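Amino acid adenylation domain-containing protein (PDB 6ULY) probably activates a branched-chain alpha-keto acid as its acyl adenylate, serving as the adenylation domain of a nonribosomal peptide synthetase module that builds depsipeptides. Local coordinates at residues A[269-274]-A[300-305]; A[296-301]-A[324-329]; A[329-334]-A[381-386]. One frame throughout, in Å; residues are numbered along the deposited sequence.

Contact 1 of 3, residues A[269-274]-A[300-305]; sequences WAPNFA and NGAEAV. With QA7 (5'-O-{(S)-hydroxy[(4-methyl-2-oxopentanoyl)oxy]phosphoryl}adenosine), chain C; SO4 (sulfate ion), chain P.
Asn272, Glu303 and Asn300 carry this contact, set where two neighbouring parallel strands of an ANL-superfamily AMP-binding domain end: strand 267-270 turns into helix 272-279, and strand 297-301 gives way to the loop beside the adenylate. Asn300 ND2 donates to Asn272 OD1 at 3.2 Å, almost straight (169°) and onto a lone pair in the carbonyl plane. Each side chain leaves with CG anti to its backbone N, and the two amides meet nearly coplanar, 16° apart. Asn272 OD1 also takes a weak bond from Val306 N, and its ND2 is held by Gln565 OE1 of helix 560-570, so both ends of this buried amide are fixed. The other end of the Asn300 amide faces a water, which donates to OD1 at 2.7 Å while accepting weakly from Asn272 N and, at 3.3 Å, from Glu303 N. That single water joins the first turn of the helix to the ligand loop. Glu303 starts with CG wedged between its backbone N and carbonyl carbon and then runs out extended, with CG 3.9 Å from Pro271 CB. Its OE1 accepts a weak, bent bond of 2.9 Å from Phe273 N and lies at the edge of the Phe273 ring, whose plane stands 77° from the carboxylate. A negative group at the start of a helix is probably favoured by the helix dipole. On the ligand side, Ala302 N approaches QA7 N17 to 3.1 Å, and Ala304 N donates to a sulfate that is probably a crystallisation ion. Closer to the sheet, the Trp269 ring is tethered through NE1 to Asp217 OD1, and its edge atom CZ3 lies 3.5 Å from Gly301 O.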
loop_
_atom_site.group_PDB
_atom_site.type_symbol
_atom_site.label_atom_id
_atom_site.label_comp_id
_atom_site.label_asym_id
_atom_site.label_seq_id
_atom_site.Cartn_x
_atom_site.Cartn_y
_atom_site.Cartn_z
ATOM N N TRP A 269 19.799 22.876 6.259
ATOM C CA TRP A 269 19.191 22.073 5.207
ATOM C C TRP A 269 17.682 22.252 5.213
ATOM O O TRP A 269 17.094 22.750 6.176
ATOM C CB TRP A 269 19.531 20.587 5.364
ATOM C CG TRP A 269 18.655 19.861 6.333
ATOM C CD1 TRP A 269 18.706 19.922 7.695
ATOM C CD2 TRP A 269 17.607 18.940 6.012
ATOM N NE1 TRP A 269 17.749 19.102 8.243
ATOM C CE2 TRP A 269 17.063 18.485 7.229
ATOM C CE3 TRP A 269 17.074 18.458 4.812
ATOM C CZ2 TRP A 269 16.010 17.577 7.280
ATOM C CZ3 TRP A 269 16.033 17.556 4.867
ATOM C CH2 TRP A 269 15.511 17.126 6.091
ATOM N N ALA A 270 17.067 21.817 4.118
ATOM C CA ALA A 270 15.619 21.784 3.973
ATOM C C ALA A 270 15.287 21.046 2.677
ATOM O O ALA A 270 16.134 20.956 1.782
ATOM C CB ALA A 270 15.025 23.201 3.947
ATOM N N PRO A 271 14.075 20.505 2.561
ATOM C CA PRO A 271 13.613 20.018 1.258
ATOM C C PRO A 271 13.436 21.177 0.289
ATOM O O PRO A 271 13.436 22.351 0.662
ATOM C CB PRO A 271 12.278 19.329 1.569
ATOM C CG PRO A 271 12.320 19.050 3.047
ATOM C CD PRO A 271 13.131 20.164 3.641
ATOM N N ASN A 272 13.270 20.825 -0.985
ATOM C CA ASN A 272 13.248 21.844 -2.029
ATOM C C ASN A 272 12.128 22.860 -1.819
ATOM O O ASN A 272 12.252 24.011 -2.255
ATOM C CB ASN A 272 13.109 21.179 -3.398
ATOM C CG ASN A 272 13.341 22.147 -4.538
ATOM O OD1 ASN A 272 14.480 22.519 -4.829
ATOM N ND2 ASN A 272 12.261 22.560 -5.193
ATOM N N PHE A 273 11.035 22.463 -1.159
ATOM C CA PHE A 273 9.901 23.372 -1.005
ATOM C C PHE A 273 10.284 24.600 -0.189
ATOM O O PHE A 273 9.802 25.708 -0.456
ATOM C CB PHE A 273 8.715 22.647 -0.354
ATOM C CG PHE A 273 8.859 22.439 1.134
ATOM C CD1 PHE A 273 9.288 21.225 1.635
ATOM C CD2 PHE A 273 8.548 23.452 2.030
ATOM C CE1 PHE A 273 9.422 21.029 2.998
ATOM C CE2 PHE A 273 8.684 23.260 3.391
ATOM C CZ PHE A 273 9.122 22.046 3.874
ATOM N N ALA A 274 11.141 24.423 0.820
ATOM C CA ALA A 274 11.538 25.555 1.647
ATOM C C ALA A 274 12.292 26.589 0.823
ATOM O O ALA A 274 12.093 27.797 0.997
ATOM C CB ALA A 274 12.389 25.076 2.822
ATOM N N ASN A 300 20.088 20.484 0.237
ATOM C CA ASN A 300 18.754 20.463 -0.351
ATOM C C ASN A 300 18.417 19.011 -0.672
ATOM O O ASN A 300 18.976 18.434 -1.611
ATOM C CB ASN A 300 18.703 21.341 -1.602
ATOM C CG ASN A 300 17.319 21.421 -2.208
ATOM O OD1 ASN A 300 16.443 20.618 -1.893
ATOM N ND2 ASN A 300 17.118 22.388 -3.094
ATOM N N GLY A 301 17.516 18.417 0.109
ATOM C CA GLY A 301 17.165 17.024 -0.101
ATOM C C GLY A 301 15.885 16.646 0.608
ATOM O O GLY A 301 15.366 17.390 1.445
ATOM N N ALA A 302 15.389 15.453 0.240
ATOM C CA ALA A 302 14.158 14.835 0.740
ATOM C C ALA A 302 13.105 14.775 -0.363
ATOM O O ALA A 302 12.144 14.003 -0.270
ATOM C CB ALA A 302 13.583 15.562 1.957
ATOM N N GLU A 303 13.272 15.580 -1.408
ATOM C CA GLU A 303 12.363 15.551 -2.546
ATOM C C GLU A 303 13.104 16.091 -3.763
ATOM O O GLU A 303 14.289 16.431 -3.695
ATOM C CB GLU A 303 11.085 16.346 -2.258
ATOM C CG GLU A 303 11.317 17.805 -1.882
ATOM C CD GLU A 303 10.025 18.529 -1.529
ATOM O OE1 GLU A 303 10.005 19.778 -1.561
ATOM O OE2 GLU A 303 9.027 17.846 -1.219
ATOM N N ALA A 304 12.389 16.172 -4.880
ATOM C CA ALA A 304 13.004 16.589 -6.131
ATOM C C ALA A 304 13.650 17.960 -5.982
ATOM O O ALA A 304 13.009 18.922 -5.547
ATOM C CB ALA A 304 11.960 16.615 -7.246
ATOM N N VAL A 305 14.927 18.041 -6.345
ATOM C CA VAL A 305 15.671 19.296 -6.334
ATOM C C VAL A 305 15.489 19.940 -7.703
ATOM O O VAL A 305 15.947 19.406 -8.716
ATOM C CB VAL A 305 17.154 19.071 -6.013
ATOM C CG1 VAL A 305 17.906 20.401 -5.975
ATOM C CG2 VAL A 305 17.303 18.335 -4.689
HETATM C C01 QA7 C . 18.756 13.940 2.235
HETATM C C02 QA7 C . 17.696 13.652 3.230
HETATM C C03 QA7 C . 18.311 13.245 4.541
HETATM C C04 QA7 C . 16.778 12.685 2.554
HETATM C C05 QA7 C . 16.221 11.560 3.367
HETATM C C06 QA7 C . 14.747 11.322 3.368
HETATM C C10 QA7 C . 13.002 9.099 1.350
HETATM C C11 QA7 C . 12.496 9.282 0.085
HETATM C C12 QA7 C . 13.476 8.626 -0.977
HETATM C C13 QA7 C . 13.300 9.287 -1.992
HETATM C C14 QA7 C . 12.837 10.795 -1.521
HETATM C C16 QA7 C . 14.800 11.959 -0.845
HETATM C C18 QA7 C . 15.319 13.025 -2.617
HETATM C C19 QA7 C . 15.846 13.814 -3.635
HETATM C C21 QA7 C . 14.221 13.143 -5.011
HETATM C C23 QA7 C . 14.222 12.320 -2.879
HETATM N N15 QA7 C . 13.913 11.672 -1.748
HETATM N N17 QA7 C . 15.667 12.783 -1.356
HETATM N N20 QA7 C . 15.280 13.835 -4.792
HETATM N N22 QA7 C . 13.687 12.403 -4.107
HETATM N N24 QA7 C . 17.004 14.559 -3.391
HETATM O O07 QA7 C . 14.187 10.254 3.976
HETATM O O09 QA7 C . 12.175 9.615 2.324
HETATM O O25 QA7 C . 12.536 10.726 -0.304
HETATM O O26 QA7 C . 12.208 8.866 -2.834
HETATM O O27 QA7 C . 13.333 7.147 -1.207
HETATM O O28 QA7 C . 11.910 10.416 4.701
HETATM O O29 QA7 C . 12.713 8.374 4.285
HETATM O O30 QA7 C . 14.090 12.068 2.838
HETATM O O31 QA7 C . 16.924 10.876 3.937
HETATM P P08 QA7 C . 12.717 9.685 3.798
HETATM S S SO4 P . 8.708 15.231 -5.041
HETATM O O1 SO4 P . 9.809 14.465 -4.600
HETATM O O2 SO4 P . 7.793 14.368 -5.681
HETATM O O3 SO4 P . 8.057 15.863 -3.958
HETATM O O4 SO4 P . 9.112 16.214 -5.971
HETATM O O HOH W 1 14.784 18.460 -1.604
#

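Contact 2 of 3, residues A[296-301]-A[324-329]; sequences TCMING and GDVIRP. With SO4 (sulfate ion), chain E.
Arg328 turns its CG anti to the carbonyl carbon (chi1 -59°) and then stays extended to NE, which lays the guanidinium against Cys297: CB sits over the centre of the planar group, 3.7 Å from CZ. Cys297 SG lies over the same face, toward NH1 (3.7 Å). The polar end is steadied beyond the pair, where NH1 bonds Asn207 OD1. On the opposite sheet face, Met298 CG, anti to the carbonyl carbon (chi1 -57°), lies beside Val326 CG2 at 3.6 Å, the two side chains pointing the same way. These side chains belong to a beta-alpha-beta crossover in which helix 307-317 connects the parallel strands 297-301 and 327-333. Its residues Phe313, Ile310 and Leu314 pack on Met298, Asn300 and Ile327. Three backbone bonds zip the edges together: Met298 N to Val326 O, Arg328 N to Met298 O at 2.9 Å, and Asn300 N to Arg328 O, also at 2.9 Å. Ile299 is on the face shared with Arg328; its nearest side-chain atom is about 5 Å from the nearest atom of the bound adenylate.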
loop_
_atom_site.group_PDB
_atom_site.type_symbol
_atom_site.label_atom_id
_atom_site.label_comp_id
_atom_site.label_asym_id
_atom_site.label_seq_id
_atom_site.Cartn_x
_atom_site.Cartn_y
_atom_site.Cartn_z
ATOM N N THR A 296 28.078 28.072 4.522
ATOM C CA THR A 296 28.859 27.330 3.545
ATOM C C THR A 296 28.151 26.101 2.996
ATOM O O THR A 296 28.543 25.614 1.929
ATOM C CB THR A 296 30.199 26.881 4.153
ATOM O OG1 THR A 296 29.960 26.040 5.289
ATOM C CG2 THR A 296 31.021 28.087 4.587
ATOM N N CYS A 297 27.116 25.598 3.670
ATOM C CA CYS A 297 26.508 24.315 3.321
ATOM C C CYS A 297 24.997 24.406 3.516
ATOM O O CYS A 297 24.509 24.364 4.647
ATOM C CB CYS A 297 27.109 23.198 4.168
ATOM S SG CYS A 297 26.271 21.605 4.020
ATOM N N MET A 298 24.260 24.514 2.416
ATOM C CA MET A 298 22.799 24.473 2.438
ATOM C C MET A 298 22.377 23.194 1.722
ATOM O O MET A 298 22.224 23.167 0.500
ATOM C CB MET A 298 22.191 25.700 1.777
ATOM C CG MET A 298 22.628 27.018 2.378
ATOM S SD MET A 298 21.509 28.353 1.912
ATOM C CE MET A 298 20.164 28.047 3.059
ATOM N N ILE A 299 22.186 22.127 2.494
ATOM C CA ILE A 299 21.799 20.852 1.908
ATOM C C ILE A 299 20.345 20.924 1.464
ATOM O O ILE A 299 19.469 21.381 2.210
ATOM C CB ILE A 299 22.028 19.707 2.905
ATOM C CG1 ILE A 299 23.528 19.455 3.069
ATOM C CG2 ILE A 299 21.310 18.447 2.436
ATOM C CD1 ILE A 299 23.893 18.683 4.320
ATOM N N ASN A 300 20.088 20.484 0.237
ATOM C CA ASN A 300 18.754 20.463 -0.351
ATOM C C ASN A 300 18.417 19.011 -0.672
ATOM O O ASN A 300 18.976 18.434 -1.611
ATOM C CB ASN A 300 18.703 21.341 -1.602
ATOM C CG ASN A 300 17.319 21.421 -2.208
ATOM O OD1 ASN A 300 16.443 20.618 -1.893
ATOM N ND2 ASN A 300 17.118 22.388 -3.094
ATOM N N GLY A 301 17.516 18.417 0.109
ATOM C CA GLY A 301 17.165 17.024 -0.101
ATOM C C GLY A 301 15.885 16.646 0.608
ATOM O O GLY A 301 15.366 17.390 1.445
ATOM N N GLY A 324 27.527 31.517 -3.908
ATOM C CA GLY A 324 26.771 30.817 -4.921
ATOM C C GLY A 324 27.015 29.330 -5.021
ATOM O O GLY A 324 26.484 28.696 -5.937
ATOM N N ASP A 325 27.798 28.749 -4.108
ATOM C CA ASP A 325 28.144 27.331 -4.152
ATOM C C ASP A 325 27.769 26.611 -2.861
ATOM O O ASP A 325 28.263 25.510 -2.604
ATOM C CB ASP A 325 29.640 27.154 -4.433
ATOM C CG ASP A 325 30.514 27.645 -3.286
ATOM O OD1 ASP A 325 30.031 28.445 -2.456
ATOM O OD2 ASP A 325 31.690 27.231 -3.215
ATOM N N VAL A 326 26.903 27.210 -2.041
ATOM C CA VAL A 326 26.560 26.611 -0.756
ATOM C C VAL A 326 25.492 25.529 -0.870
ATOM O O VAL A 326 25.373 24.696 0.037
ATOM C CB VAL A 326 26.076 27.682 0.238
ATOM C CG1 VAL A 326 27.117 28.782 0.387
ATOM C CG2 VAL A 326 24.728 28.260 -0.209
ATOM N N ILE A 327 24.702 25.521 -1.939
ATOM C CA ILE A 327 23.584 24.590 -2.047
ATOM C C ILE A 327 24.114 23.226 -2.469
ATOM O O ILE A 327 24.717 23.086 -3.538
ATOM C CB ILE A 327 22.523 25.102 -3.033
ATOM C CG1 ILE A 327 21.695 26.209 -2.380
ATOM C CG2 ILE A 327 21.632 23.946 -3.497
ATOM C CD1 ILE A 327 20.641 26.813 -3.289
ATOM N N ARG A 328 23.874 22.218 -1.636
ATOM C CA ARG A 328 24.336 20.855 -1.888
ATOM C C ARG A 328 23.140 19.924 -2.018
ATOM O O ARG A 328 22.566 19.497 -1.000
ATOM C CB ARG A 328 25.268 20.395 -0.769
ATOM C CG ARG A 328 26.478 21.290 -0.616
ATOM C CD ARG A 328 27.489 20.731 0.365
ATOM N NE ARG A 328 28.477 21.742 0.734
ATOM C CZ ARG A 328 29.382 21.595 1.697
ATOM N NH1 ARG A 328 29.438 20.472 2.398
ATOM N NH2 ARG A 328 30.230 22.579 1.960
ATOM N N PRO A 329 22.706 19.599 -3.234
ATOM C CA PRO A 329 21.663 18.578 -3.386
ATOM C C PRO A 329 22.084 17.272 -2.731
ATOM O O PRO A 329 23.263 16.906 -2.728
ATOM C CB PRO A 329 21.524 18.435 -4.905
ATOM C CG PRO A 329 21.996 19.741 -5.453
ATOM C CD PRO A 329 23.069 20.220 -4.521
HETATM S S SO4 E . 30.480 34.391 -5.050
HETATM O O1 SO4 E . 31.659 33.806 -5.617
HETATM O O2 SO4 E . 29.333 33.641 -5.463
HETATM O O3 SO4 E . 30.575 34.372 -3.620
HETATM O O4 SO4 E . 30.352 35.745 -5.503
#

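Contact 3 of 3, residues A[329-334]-A[381-386]; sequences PAFGMS and TELGKP. With QA7 (5'-O-{(S)-hydroxy[(4-methyl-2-oxopentanoyl)oxy]phosphoryl}adenosine), chain C.
Leu383 forks over strand 327-333, its CD1 pressed on Phe331 CB at 3.4 Å and its CD2 on Pro329 CB at 3.6 Å. Both methyls lie on the same side of the strand, at the two residues that flank Ala330 in sequence, and CD1 also comes within 3.6 Å of the adenine amino nitrogen N24 of QA7. The same N24 donates to Ala330 O at 2.7 Å, so the purine's amino edge is bounded by a leucine methyl and read by a main-chain carbonyl. Phe331 continues the pocket wall: a chi1 of 148°, off the staggered positions, carries its ring edge-on to the nucleoside, with the ribose carbon C13 in the ring plane and CD1 3.7 Å from N17. Further along the strand, Met333 CG and CE lie close to the ribose oxygen O27, and Ser334 N donates to the phosphate oxygen O29 at 2.9 Å. At the other end of the contact, the Thr381 and Pro329 side chains cross at about a right angle, with Thr381 CG2 3.5 Å from Pro329 CG, tighter than usual for two carbons. Thr381 OG1 is turned to a different partner, Val305 O. Pro329 CB also lies against the backbone carbonyl of Glu382, whose own carboxylate forms a salt bridge with Arg450. Leu383 and Gly384 both stand opposite Leu451, a classic beta bulge that ties the loop to strand 450-456. No hydrogen bond links the two segments: between them the joint is apolar packing, while polar bonds to neighbouring strands and loops also anchor 381-386. Ala330 O and Ser334 N bond the adenylate instead, consistent with the adenine amino group being recognised by the Ala330 carbonyl.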
loop_
_atom_site.group_PDB
_atom_site.type_symbol
_atom_site.label_atom_id
_atom_site.label_comp_id
_atom_site.label_asym_id
_atom_site.label_seq_id
_atom_site.Cartn_x
_atom_site.Cartn_y
_atom_site.Cartn_z
ATOM N N PRO A 329 22.706 19.599 -3.234
ATOM C CA PRO A 329 21.663 18.578 -3.386
ATOM C C PRO A 329 22.084 17.272 -2.731
ATOM O O PRO A 329 23.263 16.906 -2.728
ATOM C CB PRO A 329 21.524 18.435 -4.905
ATOM C CG PRO A 329 21.996 19.741 -5.453
ATOM C CD PRO A 329 23.069 20.220 -4.521
ATOM N N ALA A 330 21.108 16.572 -2.158
ATOM C CA ALA A 330 21.380 15.312 -1.483
ATOM C C ALA A 330 20.149 14.421 -1.561
ATOM O O ALA A 330 19.022 14.901 -1.702
ATOM C CB ALA A 330 21.782 15.536 -0.023
ATOM N N PHE A 331 20.381 13.111 -1.466
ATOM C CA PHE A 331 19.309 12.127 -1.457
ATOM C C PHE A 331 19.580 11.097 -0.371
ATOM O O PHE A 331 20.731 10.758 -0.083
ATOM C CB PHE A 331 19.162 11.420 -2.814
ATOM C CG PHE A 331 18.693 9.993 -2.706
ATOM C CD1 PHE A 331 17.349 9.701 -2.551
ATOM C CD2 PHE A 331 19.599 8.946 -2.744
ATOM C CE1 PHE A 331 16.918 8.391 -2.444
ATOM C CE2 PHE A 331 19.174 7.640 -2.635
ATOM C CZ PHE A 331 17.832 7.361 -2.484
ATOM N N GLY A 332 18.505 10.599 0.225
ATOM C CA GLY A 332 18.630 9.539 1.205
ATOM C C GLY A 332 17.264 9.010 1.574
ATOM O O GLY A 332 16.239 9.436 1.037
ATOM N N MET A 333 17.268 8.062 2.506
ATOM C CA MET A 333 16.037 7.458 2.988
ATOM C C MET A 333 16.216 7.117 4.456
ATOM O O MET A 333 17.333 6.874 4.918
ATOM C CB MET A 333 15.664 6.184 2.209
ATOM C CG MET A 333 15.772 6.294 0.695
ATOM S SD MET A 333 15.428 4.727 -0.147
ATOM C CE MET A 333 13.720 4.457 0.339
ATOM N N SER A 334 15.103 7.089 5.184
ATOM C CA SER A 334 15.163 6.658 6.575
ATOM C C SER A 334 15.777 5.267 6.681
ATOM O O SER A 334 16.526 4.983 7.623
ATOM C CB SER A 334 13.765 6.686 7.192
ATOM O OG SER A 334 12.954 5.673 6.632
ATOM N N THR A 381 18.695 17.657 -11.492
ATOM C CA THR A 381 19.751 18.088 -10.590
ATOM C C THR A 381 20.554 16.872 -10.146
ATOM O O THR A 381 20.003 15.948 -9.538
ATOM C CB THR A 381 19.168 18.812 -9.378
ATOM O OG1 THR A 381 18.385 19.928 -9.816
ATOM C CG2 THR A 381 20.290 19.287 -8.456
ATOM N N GLU A 382 21.851 16.873 -10.451
ATOM C CA GLU A 382 22.722 15.813 -9.969
ATOM C C GLU A 382 22.751 15.816 -8.446
ATOM O O GLU A 382 22.775 16.874 -7.810
ATOM C CB GLU A 382 24.138 15.989 -10.520
ATOM C CG GLU A 382 24.259 15.773 -12.019
ATOM C CD GLU A 382 25.701 15.818 -12.503
ATOM O OE1 GLU A 382 26.211 16.926 -12.774
ATOM O OE2 GLU A 382 26.326 14.742 -12.603
ATOM N N LEU A 383 22.742 14.622 -7.860
ATOM C CA LEU A 383 22.769 14.469 -6.415
ATOM C C LEU A 383 24.119 13.986 -5.904
ATOM O O LEU A 383 24.295 13.844 -4.689
ATOM C CB LEU A 383 21.651 13.519 -5.968
ATOM C CG LEU A 383 20.250 13.947 -6.428
ATOM C CD1 LEU A 383 19.178 13.026 -5.863
ATOM C CD2 LEU A 383 19.949 15.398 -6.050
ATOM N N GLY A 384 25.076 13.742 -6.793
ATOM C CA GLY A 384 26.464 13.586 -6.404
ATOM C C GLY A 384 26.877 12.141 -6.211
ATOM O O GLY A 384 26.114 11.192 -6.421
ATOM N N LYS A 385 28.132 11.995 -5.805
ATOM C CA LYS A 385 28.728 10.691 -5.592
ATOM C C LYS A 385 28.293 10.113 -4.250
ATOM O O LYS A 385 27.967 10.858 -3.320
ATOM C CB LYS A 385 30.251 10.783 -5.625
ATOM C CG LYS A 385 30.822 11.170 -6.972
ATOM C CD LYS A 385 32.294 10.807 -7.078
ATOM C CE LYS A 385 32.839 11.111 -8.468
ATOM N NZ LYS A 385 32.713 12.557 -8.812
ATOM N N PRO A 386 28.298 8.788 -4.120
ATOM C CA PRO A 386 27.985 8.184 -2.823
ATOM C C PRO A 386 28.995 8.606 -1.771
ATOM O O PRO A 386 30.167 8.847 -2.064
ATOM C CB PRO A 386 28.068 6.677 -3.096
ATOM C CG PRO A 386 28.047 6.531 -4.575
ATOM C CD PRO A 386 28.629 7.777 -5.138
HETATM C C01 QA7 C . 18.756 13.940 2.235
HETATM C C02 QA7 C . 17.696 13.652 3.230
HETATM C C03 QA7 C . 18.311 13.245 4.541
HETATM C C04 QA7 C . 16.778 12.685 2.554
HETATM C C05 QA7 C . 16.221 11.560 3.367
HETATM C C06 QA7 C . 14.747 11.322 3.368
HETATM C C10 QA7 C . 13.002 9.099 1.350
HETATM C C11 QA7 C . 12.496 9.282 0.085
HETATM C C12 QA7 C . 13.476 8.626 -0.977
HETATM C C13 QA7 C . 13.300 9.287 -1.992
HETATM C C14 QA7 C . 12.837 10.795 -1.521
HETATM C C16 QA7 C . 14.800 11.959 -0.845
HETATM C C18 QA7 C . 15.319 13.025 -2.617
HETATM C C19 QA7 C . 15.846 13.814 -3.635
HETATM C C21 QA7 C . 14.221 13.143 -5.011
HETATM C C23 QA7 C . 14.222 12.320 -2.879
HETATM N N15 QA7 C . 13.913 11.672 -1.748
HETATM N N17 QA7 C . 15.667 12.783 -1.356
HETATM N N20 QA7 C . 15.280 13.835 -4.792
HETATM N N22 QA7 C . 13.687 12.403 -4.107
HETATM N N24 QA7 C . 17.004 14.559 -3.391
HETATM O O07 QA7 C . 14.187 10.254 3.976
HETATM O O09 QA7 C . 12.175 9.615 2.324
HETATM O O25 QA7 C . 12.536 10.726 -0.304
HETATM O O26 QA7 C . 12.208 8.866 -2.834
HETATM O O27 QA7 C . 13.333 7.147 -1.207
HETATM O O28 QA7 C . 11.910 10.416 4.701
HETATM O O29 QA7 C . 12.713 8.374 4.285
HETATM O O30 QA7 C . 14.090 12.068 2.838
HETATM O O31 QA7 C . 16.924 10.876 3.937
HETATM P P08 QA7 C . 12.717 9.685 3.798
#

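Overall arrangement
The three contacts step across one mixed sheet, in which strands 267-270, 297-301 and 327-333 are parallel neighbours. Along the chain, contacts 1 and 2 overlap at strand 297-301, with Asn300 and Gly301 in both, and contact 3 opens at Pro329 of strand 327-333, where contact 2 closes. Their centres are about 10 to 12 Å apart. Bonds run between them as well: Ala270 N with Ile299 O, Asn300 O with Ala330 N, and Val305 O with Thr381 OG1. Contact 2 lies farthest from the chain centre, while contacts 1 and 3 both touch QA7, so the sheet's strand ends and following loops form part of the adenylate pocket.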